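Local coordinates for protein ureidoglycolate hydrolase (Arabidopsis thaliana, PDB 4PXE) that hydrolyses (S)-ureidoglycolate to glyoxylate, ammonium and carbon dioxide at a two-manganese site, completing a urea-free route of purine breakdown, at residues 46-51 / 179-184; 66-71 / 150-155; 148-151 / 157-160; 232-237 / 316-321; 277-282 / 311-316. All coordinates share one frame; numbering follows the deposited sequence.

How the contacts relate
Contacts 1, 2 and 3 lie in the metal-binding part of the chain, contacts 4 and 5 in the region involved in dimerization. Contact 2 touches contact 1 through the Tyr183 hydroxyl, which probably hydrogen-bonds to Glu67, and it shares Arg150 and Leu151 with contact 3, their centres about 7 Å apart. Contacts 4 and 5 both use helix 311-332, their centres about 11 Å apart; Ala232 of contact 4 packs on Arg314 of contact 5. The two groups flank the active site: the side chain of Arg150 in contact 3 is about 10 Å from bound glyoxylate, and that of Ala232 in contact 4 about 11 Å.

Contact 1: 46-51 / 179-184; sequences KDVSAR and RSAGYA
Arg51 of helix 45-60 reaches the phenol of Tyr183, and one turn earlier Val48 rests on Ala181. From CB the arginine leaves with CG anti to the carbonyl carbon (chi1 -67°) and then runs extended to NE, a course that carries its head beyond the helix surface to the tyrosine. Arg51 CD lies 3.4 Å from Tyr183 OH. Arg51 NE turns back to its own helix and donates to Asp47 OD2 at 2.9 Å. Tyr183 CE2 lies over one face of the Arg51 guanidinium, 3.9 Å above its plane and offset toward its rim; the two planes are 62° apart. Arg51 NH1 is 3.1 Å from Tyr183 OH, and also makes a weak hydrogen bond to Gly71 O. NH2 gives a second bond to Asp47 OD2, so one carboxylate oxygen is held side-on by two nitrogens in the guanidinium plane. Arg51 NH2 also hydrogen-bonds to Thr135 OG1.

The opposing segment is the C-terminal end of helix 174-180, closed by a Schellman motif in which Gly182 takes positive phi and turns the chain toward Tyr183. An alanine in place of Arg51 is likely to leave Asp47 without its ionic mate and Tyr183 CE2 without the guanidinium face it lies over. The Tyr183 hydroxyl has its stronger partner in Glu67. Away from these polar groups, Val48 CG2 meets Ala181 CB at 3.8 Å, a methyl-to-methyl touch close to Tyr43, whose backbone N is another donor to Asp47 OD2.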
# COMPACT_ATOMS: atom_id res chain seq x y z
N LYS A 46 -10.63 -17.36 7.38
CA LYS A 46 -11.77 -16.76 8.07
C LYS A 46 -13.08 -16.97 7.30
O LYS A 46 -14.12 -17.24 7.90
CB LYS A 46 -11.54 -15.26 8.31
CG LYS A 46 -10.26 -14.92 9.06
CD LYS A 46 -10.14 -15.72 10.35
CE LYS A 46 -8.91 -15.31 11.16
NZ LYS A 46 -7.66 -15.52 10.40
N ASP A 47 -13.02 -16.85 5.97
CA ASP A 47 -14.18 -17.12 5.13
C ASP A 47 -14.64 -18.57 5.28
O ASP A 47 -15.84 -18.84 5.43
CB ASP A 47 -13.86 -16.83 3.66
CG ASP A 47 -15.05 -17.02 2.73
OD1 ASP A 47 -16.18 -16.67 3.12
OD2 ASP A 47 -14.86 -17.51 1.60
N VAL A 48 -13.69 -19.50 5.25
CA VAL A 48 -14.00 -20.91 5.41
C VAL A 48 -14.68 -21.20 6.76
O VAL A 48 -15.67 -21.93 6.82
CB VAL A 48 -12.74 -21.80 5.20
CG1 VAL A 48 -13.05 -23.27 5.55
CG2 VAL A 48 -12.25 -21.69 3.76
N SER A 49 -14.17 -20.60 7.83
CA SER A 49 -14.79 -20.74 9.15
C SER A 49 -16.22 -20.22 9.18
O SER A 49 -17.12 -20.84 9.77
CB SER A 49 -13.95 -20.02 10.21
OG SER A 49 -12.69 -20.65 10.37
N ALA A 50 -16.45 -19.08 8.55
CA ALA A 50 -17.78 -18.49 8.49
C ALA A 50 -18.75 -19.33 7.64
O ALA A 50 -19.91 -19.49 8.01
CB ALA A 50 -17.71 -17.07 7.96
N ARG A 51 -18.27 -19.86 6.51
CA ARG A 51 -19.08 -20.78 5.70
C ARG A 51 -19.54 -21.98 6.52
O ARG A 51 -20.70 -22.39 6.45
CB ARG A 51 -18.29 -21.30 4.49
CG ARG A 51 -17.92 -20.26 3.44
CD ARG A 51 -16.97 -20.85 2.39
NE ARG A 51 -16.57 -19.80 1.47
CZ ARG A 51 -17.17 -19.53 0.32
NH1 ARG A 51 -18.18 -20.28 -0.10
NH2 ARG A 51 -16.76 -18.51 -0.41
N ARG A 179 -9.45 -23.52 -4.85
CA ARG A 179 -8.96 -24.85 -4.48
C ARG A 179 -8.56 -24.92 -3.01
O ARG A 179 -8.86 -25.90 -2.32
CB ARG A 179 -7.78 -25.25 -5.37
CG ARG A 179 -7.16 -26.60 -5.01
CD ARG A 179 -5.65 -26.49 -4.78
NE ARG A 179 -5.29 -26.89 -3.42
CZ ARG A 179 -4.64 -26.11 -2.55
NH1 ARG A 179 -4.27 -24.88 -2.90
NH2 ARG A 179 -4.36 -26.56 -1.34
N SER A 180 -7.88 -23.89 -2.52
CA SER A 180 -7.40 -23.87 -1.14
C SER A 180 -8.57 -23.87 -0.16
O SER A 180 -8.45 -24.36 0.97
CB SER A 180 -6.49 -22.67 -0.88
OG SER A 180 -7.23 -21.46 -0.90
N ALA A 181 -9.71 -23.32 -0.58
CA ALA A 181 -10.89 -23.26 0.27
C ALA A 181 -11.76 -24.49 0.13
O ALA A 181 -12.83 -24.58 0.74
CB ALA A 181 -11.69 -21.99 -0.01
N GLY A 182 -11.32 -25.45 -0.68
CA GLY A 182 -12.01 -26.71 -0.82
C GLY A 182 -12.91 -26.80 -2.04
O GLY A 182 -13.73 -27.71 -2.16
N TYR A 183 -12.75 -25.84 -2.94
CA TYR A 183 -13.47 -25.89 -4.20
C TYR A 183 -12.49 -26.31 -5.30
O TYR A 183 -11.87 -25.48 -5.96
CB TYR A 183 -14.20 -24.56 -4.45
CG TYR A 183 -15.08 -24.19 -3.27
CD1 TYR A 183 -16.28 -24.86 -3.05
CD2 TYR A 183 -14.68 -23.24 -2.34
CE1 TYR A 183 -17.08 -24.57 -1.96
CE2 TYR A 183 -15.47 -22.94 -1.24
CZ TYR A 183 -16.67 -23.60 -1.05
OH TYR A 183 -17.46 -23.31 0.03
N ALA A 184 -12.35 -27.62 -5.45
CA ALA A 184 -11.36 -28.22 -6.35
C ALA A 184 -11.69 -27.89 -7.80
O ALA A 184 -12.85 -27.79 -8.18
CB ALA A 184 -11.30 -29.72 -6.14

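Contact 2: 66-71 / 150-155; sequences REDAVG and RLLAGS
Asp68 OD1 is gripped by two backbone amides of its own turn, while the other oxygen of the same carboxylate lies on Leu152. Val70 N donates to Asp68 OD1 at 3.2 Å, arriving from above the carboxylate plane, and Gly71 N adds a weaker bond to that atom. The carboxylate reaches back over the turn because CG stands between the backbone N and the carbonyl carbon (chi1 67°). Asp68 OD2 turns to Asn72 ND2 for its hydrogen bond and otherwise approaches Leu152 CD2 at 3.8 Å, a polar atom against a methyl. Beside it the contact is purely apolar: Val70 CG1 meets Leu151 CD1 at 3.8 Å, and Val70 CG2 borders the same methyl, so the leucine tip straddles both branches of the valine. Replacing Asp68 with an alanine would probably leave the amides of Val70 and Gly71 without their side-chain acceptor, and a gap where OD2 met Leu152 CD2. Helix 147-152 presents both leucines just before it ends at Gly154 in a Schellman motif. Opposite them, the chain leaving strand 64-67 forms a type I beta turn from Asp68 to Gly71, its Gly71 N to Asp68 O bond overlaid by an Asx turn.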
# COMPACT_ATOMS: atom_id res chain seq x y z
N ARG A 66 -26.49 -27.73 -0.17
CA ARG A 66 -25.62 -28.06 -1.29
C ARG A 66 -24.77 -26.86 -1.67
O ARG A 66 -25.08 -25.73 -1.30
CB ARG A 66 -26.43 -28.51 -2.49
CG ARG A 66 -27.48 -27.53 -2.94
CD ARG A 66 -28.18 -27.99 -4.20
NE ARG A 66 -27.63 -27.28 -5.36
CZ ARG A 66 -28.20 -26.21 -5.90
NH1 ARG A 66 -29.34 -25.74 -5.42
NH2 ARG A 66 -27.62 -25.63 -6.94
N GLU A 67 -23.68 -27.13 -2.38
CA GLU A 67 -22.78 -26.08 -2.85
C GLU A 67 -22.47 -26.28 -4.32
O GLU A 67 -22.41 -27.41 -4.80
CB GLU A 67 -21.46 -26.11 -2.08
CG GLU A 67 -21.60 -25.82 -0.61
CD GLU A 67 -20.26 -25.71 0.07
OE1 GLU A 67 -19.59 -24.67 -0.07
OE2 GLU A 67 -19.86 -26.68 0.74
N ASP A 68 -22.28 -25.18 -5.03
CA ASP A 68 -21.91 -25.27 -6.44
C ASP A 68 -20.40 -25.14 -6.62
O ASP A 68 -19.65 -25.10 -5.64
CB ASP A 68 -22.71 -24.31 -7.33
CG ASP A 68 -22.40 -22.83 -7.07
OD1 ASP A 68 -21.35 -22.53 -6.47
OD2 ASP A 68 -23.23 -21.99 -7.49
N ALA A 69 -19.96 -25.09 -7.87
CA ALA A 69 -18.53 -25.17 -8.19
C ALA A 69 -17.68 -24.05 -7.59
O ALA A 69 -16.48 -24.23 -7.38
CB ALA A 69 -18.34 -25.26 -9.70
N VAL A 70 -18.29 -22.90 -7.32
CA VAL A 70 -17.54 -21.76 -6.79
C VAL A 70 -17.86 -21.46 -5.34
O VAL A 70 -17.33 -20.51 -4.76
CB VAL A 70 -17.75 -20.47 -7.63
CG1 VAL A 70 -17.27 -20.67 -9.07
CG2 VAL A 70 -19.20 -20.02 -7.59
N GLY A 71 -18.74 -22.26 -4.75
CA GLY A 71 -19.00 -22.12 -3.33
C GLY A 71 -20.22 -21.30 -2.95
O GLY A 71 -20.35 -20.91 -1.80
N ARG A 150 -23.22 -13.03 -10.27
CA ARG A 150 -22.95 -12.78 -11.69
C ARG A 150 -22.85 -14.10 -12.44
O ARG A 150 -23.28 -14.21 -13.59
CB ARG A 150 -21.67 -11.98 -11.89
CG ARG A 150 -21.74 -10.51 -11.52
CD ARG A 150 -20.35 -9.89 -11.73
NE ARG A 150 -20.21 -8.52 -11.23
CZ ARG A 150 -20.53 -7.44 -11.92
NH1 ARG A 150 -21.02 -7.54 -13.16
NH2 ARG A 150 -20.36 -6.24 -11.38
N LEU A 151 -22.27 -15.11 -11.78
CA LEU A 151 -22.20 -16.45 -12.36
C LEU A 151 -23.56 -17.14 -12.39
O LEU A 151 -23.92 -17.76 -13.39
CB LEU A 151 -21.18 -17.32 -11.64
CG LEU A 151 -19.71 -16.99 -11.92
CD1 LEU A 151 -18.80 -17.82 -11.03
CD2 LEU A 151 -19.36 -17.22 -13.39
N LEU A 152 -24.31 -17.06 -11.30
CA LEU A 152 -25.65 -17.64 -11.30
C LEU A 152 -26.49 -17.04 -12.43
O LEU A 152 -27.29 -17.74 -13.05
CB LEU A 152 -26.35 -17.44 -9.95
CG LEU A 152 -25.69 -18.16 -8.77
CD1 LEU A 152 -26.26 -17.68 -7.45
CD2 LEU A 152 -25.86 -19.66 -8.90
N ALA A 153 -26.28 -15.76 -12.71
CA ALA A 153 -27.01 -15.07 -13.77
C ALA A 153 -26.44 -15.30 -15.17
O ALA A 153 -26.90 -14.68 -16.13
CB ALA A 153 -27.11 -13.58 -13.46
N GLY A 154 -25.44 -16.16 -15.29
CA GLY A 154 -25.00 -16.65 -16.59
C GLY A 154 -23.95 -15.86 -17.35
O GLY A 154 -23.93 -15.90 -18.58
N SER A 155 -23.06 -15.17 -16.64
CA SER A 155 -22.01 -14.41 -17.32
C SER A 155 -20.92 -15.33 -17.85
O SER A 155 -20.06 -15.79 -17.10
CB SER A 155 -21.40 -13.36 -16.39
OG SER A 155 -20.33 -12.69 -17.04

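Contact 3: 148-151 / 157-160; sequences GSRL and ELAE
Leu158 drives its CD2 methyl into the angle between Arg150 and Leu151, and here the contact is tightest. Leu158 CD2 lies 3.5 Å from Arg150 CB and 3.9 Å from Leu151 CG, with Arg150 CD a little farther at 4.0 Å. With CG anti to the backbone N (chi1 177°), Leu158 extends from its helix toward helix 147-152 and crosses both partners at about a right angle. The arginine contributes only its aliphatic stem; the chain runs on, extended, past the leucine to a guanidinium that bonds Ser145 O through NE and pairs with Asp345 through NH2.

The Leu151 to Ala159 side is looser, though both residues are buried; the partly exposed end of the contact is that of Arg150 and Leu158. Leu151 CD2 hovers over the backbone of Ala159, 3.9 Å from its N, and reaches Ala159 CB at 4.0 Å, contacts at ordinary van der Waals range. Glu157 and Glu160 are exposed and turned from helix 147-152.

The two helices follow one another in the chain across a short turn. Ser155 caps the second one, its OG taking the amide of Leu158, which ties the start of the helix to the residue whose side chain makes the tight contact. Ser149, which points away from helix 156-164, and Arg150 both touch Phe382 of helix 379-383, with substrate-binding Tyr377 about 6 Å from the arginine side chain.

No hydrogen bond spans the two segments, so their mutual fit rests on methyl and methylene packing, while the polar head of Arg150 is satisfied by other parts of the fold.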
# COMPACT_ATOMS: atom_id res chain seq x y z
N GLY A 148 -20.41 -14.53 -7.15
CA GLY A 148 -21.33 -15.65 -7.15
C GLY A 148 -22.58 -15.41 -7.97
O GLY A 148 -22.96 -16.25 -8.79
N SER A 149 -23.24 -14.27 -7.76
CA SER A 149 -24.51 -14.01 -8.42
C SER A 149 -24.35 -13.64 -9.90
O SER A 149 -25.25 -13.91 -10.70
CB SER A 149 -25.34 -12.97 -7.66
OG SER A 149 -24.62 -11.75 -7.49
N ARG A 150 -23.22 -13.03 -10.27
CA ARG A 150 -22.95 -12.78 -11.69
C ARG A 150 -22.85 -14.10 -12.44
O ARG A 150 -23.28 -14.21 -13.59
CB ARG A 150 -21.67 -11.98 -11.89
CG ARG A 150 -21.74 -10.51 -11.52
CD ARG A 150 -20.35 -9.89 -11.73
NE ARG A 150 -20.21 -8.52 -11.23
CZ ARG A 150 -20.53 -7.44 -11.92
NH1 ARG A 150 -21.02 -7.54 -13.16
NH2 ARG A 150 -20.36 -6.24 -11.38
N LEU A 151 -22.27 -15.11 -11.78
CA LEU A 151 -22.20 -16.45 -12.36
C LEU A 151 -23.56 -17.14 -12.39
O LEU A 151 -23.92 -17.76 -13.39
CB LEU A 151 -21.18 -17.32 -11.64
CG LEU A 151 -19.71 -16.99 -11.92
CD1 LEU A 151 -18.80 -17.82 -11.03
CD2 LEU A 151 -19.36 -17.22 -13.39
N GLU A 157 -18.64 -14.36 -19.93
CA GLU A 157 -17.44 -13.53 -19.90
C GLU A 157 -16.71 -13.66 -18.57
O GLU A 157 -15.49 -13.75 -18.53
CB GLU A 157 -17.79 -12.06 -20.17
CG GLU A 157 -18.21 -11.76 -21.61
CD GLU A 157 -19.52 -12.43 -22.01
OE1 GLU A 157 -20.40 -12.61 -21.14
OE2 GLU A 157 -19.67 -12.78 -23.21
N LEU A 158 -17.47 -13.68 -17.47
CA LEU A 158 -16.86 -13.83 -16.15
C LEU A 158 -16.30 -15.24 -15.96
O LEU A 158 -15.18 -15.40 -15.47
CB LEU A 158 -17.86 -13.49 -15.04
CG LEU A 158 -17.37 -13.68 -13.60
CD1 LEU A 158 -16.11 -12.85 -13.30
CD2 LEU A 158 -18.48 -13.35 -12.61
N ALA A 159 -17.07 -16.25 -16.34
CA ALA A 159 -16.64 -17.63 -16.20
C ALA A 159 -15.31 -17.85 -16.94
O ALA A 159 -14.39 -18.46 -16.40
CB ALA A 159 -17.70 -18.58 -16.74
N GLU A 160 -15.22 -17.33 -18.16
CA GLU A 160 -14.00 -17.43 -18.95
C GLU A 160 -12.82 -16.75 -18.26
O GLU A 160 -11.74 -17.34 -18.14
CB GLU A 160 -14.21 -16.82 -20.34
CG GLU A 160 -14.44 -17.85 -21.44
CD GLU A 160 -13.21 -18.72 -21.69
OE1 GLU A 160 -12.16 -18.17 -22.08
OE2 GLU A 160 -13.30 -19.95 -21.50

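Contact 4: 232-237 / 316-321; sequences ASLKVE and TVIKKI
Ala232 and Leu234, on one face of strand 222-239, receive Ile318 and Ile321 from helix 311-332. All contacts across the pair are apolar. The tightest is Ala232 CB against Ile318 CD1, at 3.6 Å: the small alanine leaves room for the end of the isoleucine. Leu234 forks between two partners. Leu234 CD1 meets Ile321 CG2 at 3.7 Å, with Ile321 CD1 also near, whereas Leu234 CD2 touches Ile318 CG2 at 4.1 Å. Both isoleucines hold CG2 anti to the backbone N, and one helical turn separates them, so they offer equivalent branches to the two leucine methyls.

The strand and helix segments run almost parallel, their axes 9° apart and 10.4 Å from each other at closest approach. This is the layered arrangement of the M20 dimerization domain, in which an antiparallel sheet carries two helices on one face; the second, helix 256-272, packs beside this one through Val267 on Ile321.

Backbone hydrogen bonds lie within each layer. Ile321 N bonds Val317 O at 2.9 Å inside the helix, and the strand is paired on either side, Leu234 with Ile304 and Ser233 with Val342.

Polar side chains keep off the interface. Ser233 CB points away from the helix, its OG hydrogen-bonding to Asn343 OD1, and on that face the serine packs on Ile293 of the second subunit.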
# COMPACT_ATOMS: atom_id res chain seq x y z
N ALA A 232 -20.45 1.06 -11.40
CA ALA A 232 -19.30 0.82 -12.26
C ALA A 232 -18.00 0.90 -11.47
O ALA A 232 -17.94 1.55 -10.42
CB ALA A 232 -19.27 1.82 -13.42
N SER A 233 -16.96 0.26 -11.98
CA SER A 233 -15.65 0.41 -11.38
C SER A 233 -14.56 0.41 -12.44
O SER A 233 -14.70 -0.22 -13.49
CB SER A 233 -15.38 -0.64 -10.31
OG SER A 233 -15.08 -1.89 -10.89
N LEU A 234 -13.49 1.14 -12.16
CA LEU A 234 -12.39 1.34 -13.09
C LEU A 234 -11.07 1.04 -12.39
O LEU A 234 -10.91 1.32 -11.20
CB LEU A 234 -12.36 2.80 -13.54
CG LEU A 234 -13.65 3.55 -13.87
CD1 LEU A 234 -13.36 5.02 -14.16
CD2 LEU A 234 -14.32 2.91 -15.07
N LYS A 235 -10.13 0.48 -13.14
CA LYS A 235 -8.74 0.35 -12.69
C LYS A 235 -7.87 1.19 -13.61
O LYS A 235 -7.96 1.08 -14.84
CB LYS A 235 -8.27 -1.09 -12.80
CG LYS A 235 -8.61 -1.97 -11.62
CD LYS A 235 -7.58 -3.09 -11.47
CE LYS A 235 -7.57 -4.01 -12.68
NZ LYS A 235 -6.54 -5.08 -12.54
N VAL A 236 -7.01 2.02 -13.03
CA VAL A 236 -6.16 2.92 -13.80
C VAL A 236 -4.73 2.83 -13.30
O VAL A 236 -4.48 2.81 -12.09
CB VAL A 236 -6.65 4.37 -13.69
CG1 VAL A 236 -5.80 5.30 -14.55
CG2 VAL A 236 -8.12 4.47 -14.10
N GLU A 237 -3.79 2.75 -14.23
CA GLU A 237 -2.37 2.82 -13.88
C GLU A 237 -1.63 3.84 -14.72
O GLU A 237 -1.87 3.96 -15.93
CB GLU A 237 -1.70 1.45 -13.97
CG GLU A 237 -2.31 0.43 -13.02
CD GLU A 237 -1.46 -0.82 -12.85
OE1 GLU A 237 -0.58 -1.08 -13.70
OE2 GLU A 237 -1.67 -1.54 -11.85
N THR A 316 -21.67 9.22 -18.40
CA THR A 316 -21.03 10.50 -18.69
C THR A 316 -19.85 10.73 -17.74
O THR A 316 -18.80 11.21 -18.16
CB THR A 316 -22.02 11.68 -18.61
OG1 THR A 316 -22.98 11.55 -19.68
CG2 THR A 316 -21.31 13.02 -18.74
N VAL A 317 -20.01 10.36 -16.48
CA VAL A 317 -18.91 10.49 -15.52
C VAL A 317 -17.74 9.61 -15.95
O VAL A 317 -16.59 10.07 -15.93
CB VAL A 317 -19.35 10.14 -14.08
CG1 VAL A 317 -18.15 10.14 -13.15
CG2 VAL A 317 -20.38 11.14 -13.58
N ILE A 318 -18.02 8.36 -16.32
CA ILE A 318 -16.97 7.45 -16.78
C ILE A 318 -16.23 8.00 -18.01
O ILE A 318 -15.00 7.97 -18.06
CB ILE A 318 -17.53 6.06 -17.11
CG1 ILE A 318 -18.11 5.40 -15.85
CG2 ILE A 318 -16.46 5.16 -17.73
CD1 ILE A 318 -18.85 4.12 -16.15
N LYS A 319 -16.96 8.50 -18.99
CA LYS A 319 -16.33 9.09 -20.18
C LYS A 319 -15.41 10.25 -19.81
O LYS A 319 -14.29 10.37 -20.34
CB LYS A 319 -17.39 9.55 -21.18
CG LYS A 319 -18.31 8.45 -21.66
CD LYS A 319 -19.10 8.87 -22.89
CE LYS A 319 -20.32 7.98 -23.11
NZ LYS A 319 -21.48 8.43 -22.28
N LYS A 320 -15.87 11.12 -18.91
CA LYS A 320 -15.07 12.26 -18.48
C LYS A 320 -13.82 11.80 -17.73
O LYS A 320 -12.76 12.39 -17.89
CB LYS A 320 -15.87 13.22 -17.60
CG LYS A 320 -17.01 13.95 -18.31
CD LYS A 320 -17.76 14.81 -17.31
CE LYS A 320 -18.77 15.73 -17.97
NZ LYS A 320 -19.45 16.53 -16.90
N ILE A 321 -13.95 10.76 -16.92
CA ILE A 321 -12.79 10.24 -16.21
C ILE A 321 -11.73 9.72 -17.19
O ILE A 321 -10.53 9.98 -17.02
CB ILE A 321 -13.18 9.15 -15.19
CG1 ILE A 321 -13.96 9.78 -14.04
CG2 ILE A 321 -11.92 8.43 -14.65
CD1 ILE A 321 -14.66 8.77 -13.15

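Contact 5: 277-282 / 311-316; sequences IDTVGT and EARRNT
Arg313 of helix 311-332 leans obliquely across Thr279 and Asp278, which lead into strand 280-289; both elements belong to the sheet-and-helix dimerization domain of the M20 fold. The arginine starts with CG anti to its backbone N and then bends at chi3 (51°), which swings the guanidinium back toward the loop. Arg313 NE stands 3.9 Å from Thr279 OG1, and Arg313 NH2 is 4.1 Å from Asp278 CB, both approaches slanting to the guanidinium plane. Neither is a direct polar bond. Asp308 joins them instead: its OD2 pairs with Arg313 NE and hydrogen-bonds with Thr279 OG1, holding threonine and arginine on a common oxygen. Next along the helix, Arg314 turns to another side and grips Asn315 OD1 side-on through NE and NH2, both from the same face of the amide. At the far end of the strand segment, Thr282 OG1 hydrogen-bonds to Arg253 of the second subunit, a residue probably needed for dimerization. Asp278, whose OD1 pairs with Arg375, has its OD2 4.3 Å from Arg313 NH2, too far for a salt bridge. A water fills that step, accepting from Arg313 NH2 at 2.8 Å in the guanidinium plane and donating to Asp278 OD2 at 2.6 Å.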
# COMPACT_ATOMS: atom_id res chain seq x y z
N ILE A 277 -27.49 15.06 -6.90
CA ILE A 277 -27.02 14.54 -5.62
C ILE A 277 -26.96 13.00 -5.62
O ILE A 277 -26.36 12.41 -4.73
CB ILE A 277 -27.94 15.01 -4.47
CG1 ILE A 277 -27.16 15.08 -3.15
CG2 ILE A 277 -29.20 14.15 -4.37
CD1 ILE A 277 -26.71 16.46 -2.82
N ASP A 278 -27.57 12.36 -6.61
CA ASP A 278 -27.57 10.90 -6.67
C ASP A 278 -26.30 10.32 -7.27
O ASP A 278 -26.11 9.10 -7.27
CB ASP A 278 -28.80 10.39 -7.43
CG ASP A 278 -30.08 10.68 -6.70
OD1 ASP A 278 -30.13 10.44 -5.48
OD2 ASP A 278 -31.03 11.17 -7.35
N THR A 279 -25.43 11.17 -7.80
CA THR A 279 -24.19 10.70 -8.41
C THR A 279 -23.09 10.60 -7.36
O THR A 279 -22.91 11.51 -6.57
CB THR A 279 -23.72 11.66 -9.52
OG1 THR A 279 -24.86 12.12 -10.27
CG2 THR A 279 -22.73 10.96 -10.47
N VAL A 280 -22.38 9.47 -7.35
CA VAL A 280 -21.23 9.33 -6.45
C VAL A 280 -20.00 8.80 -7.19
O VAL A 280 -20.12 8.11 -8.20
CB VAL A 280 -21.54 8.39 -5.24
CG1 VAL A 280 -22.60 9.01 -4.34
CG2 VAL A 280 -21.96 7.03 -5.71
N GLY A 281 -18.83 9.14 -6.68
CA GLY A 281 -17.60 8.58 -7.21
C GLY A 281 -16.52 8.65 -6.14
O GLY A 281 -16.50 9.59 -5.35
N THR A 282 -15.65 7.66 -6.12
CA THR A 282 -14.69 7.51 -5.03
C THR A 282 -13.41 6.88 -5.55
O THR A 282 -13.44 5.99 -6.40
CB THR A 282 -15.27 6.56 -3.94
OG1 THR A 282 -16.61 6.94 -3.63
CG2 THR A 282 -14.43 6.58 -2.67
N GLU A 311 -28.42 5.73 -15.37
CA GLU A 311 -27.33 5.06 -16.09
C GLU A 311 -26.57 6.01 -17.02
O GLU A 311 -25.33 6.03 -17.04
CB GLU A 311 -27.87 3.86 -16.87
CG GLU A 311 -26.81 2.94 -17.45
CD GLU A 311 -27.42 1.70 -18.10
OE1 GLU A 311 -28.67 1.60 -18.16
OE2 GLU A 311 -26.66 0.81 -18.54
N ALA A 312 -27.30 6.81 -17.78
CA ALA A 312 -26.67 7.76 -18.70
C ALA A 312 -25.78 8.78 -17.99
O ALA A 312 -24.68 9.10 -18.46
CB ALA A 312 -27.74 8.47 -19.55
N ARG A 313 -26.25 9.30 -16.86
CA ARG A 313 -25.48 10.26 -16.07
C ARG A 313 -24.19 9.61 -15.55
O ARG A 313 -23.11 10.21 -15.59
CB ARG A 313 -26.33 10.76 -14.91
CG ARG A 313 -26.02 12.16 -14.43
CD ARG A 313 -27.24 12.78 -13.78
NE ARG A 313 -27.82 11.90 -12.77
CZ ARG A 313 -29.08 11.99 -12.33
NH1 ARG A 313 -29.89 12.92 -12.81
NH2 ARG A 313 -29.51 11.14 -11.41
N ARG A 314 -24.33 8.37 -15.08
CA ARG A 314 -23.19 7.56 -14.62
C ARG A 314 -22.16 7.40 -15.74
O ARG A 314 -20.96 7.64 -15.54
CB ARG A 314 -23.69 6.19 -14.17
CG ARG A 314 -22.75 5.37 -13.28
CD ARG A 314 -21.83 4.44 -14.04
NE ARG A 314 -22.45 3.77 -15.19
CZ ARG A 314 -23.04 2.58 -15.16
NH1 ARG A 314 -23.15 1.90 -14.02
NH2 ARG A 314 -23.54 2.06 -16.28
N ASN A 315 -22.63 7.01 -16.92
CA ASN A 315 -21.75 6.81 -18.07
C ASN A 315 -21.01 8.07 -18.49
O ASN A 315 -19.85 7.99 -18.90
CB ASN A 315 -22.53 6.20 -19.24
CG ASN A 315 -22.98 4.78 -18.97
OD1 ASN A 315 -22.53 4.15 -18.01
ND2 ASN A 315 -23.87 4.26 -19.82
N THR A 316 -21.67 9.22 -18.40
CA THR A 316 -21.03 10.50 -18.69
C THR A 316 -19.85 10.73 -17.74
O THR A 316 -18.80 11.21 -18.16
CB THR A 316 -22.02 11.68 -18.61
OG1 THR A 316 -22.98 11.55 -19.68
CG2 THR A 316 -21.31 13.02 -18.74
O HOH W 1 -31.84 11.35 -9.79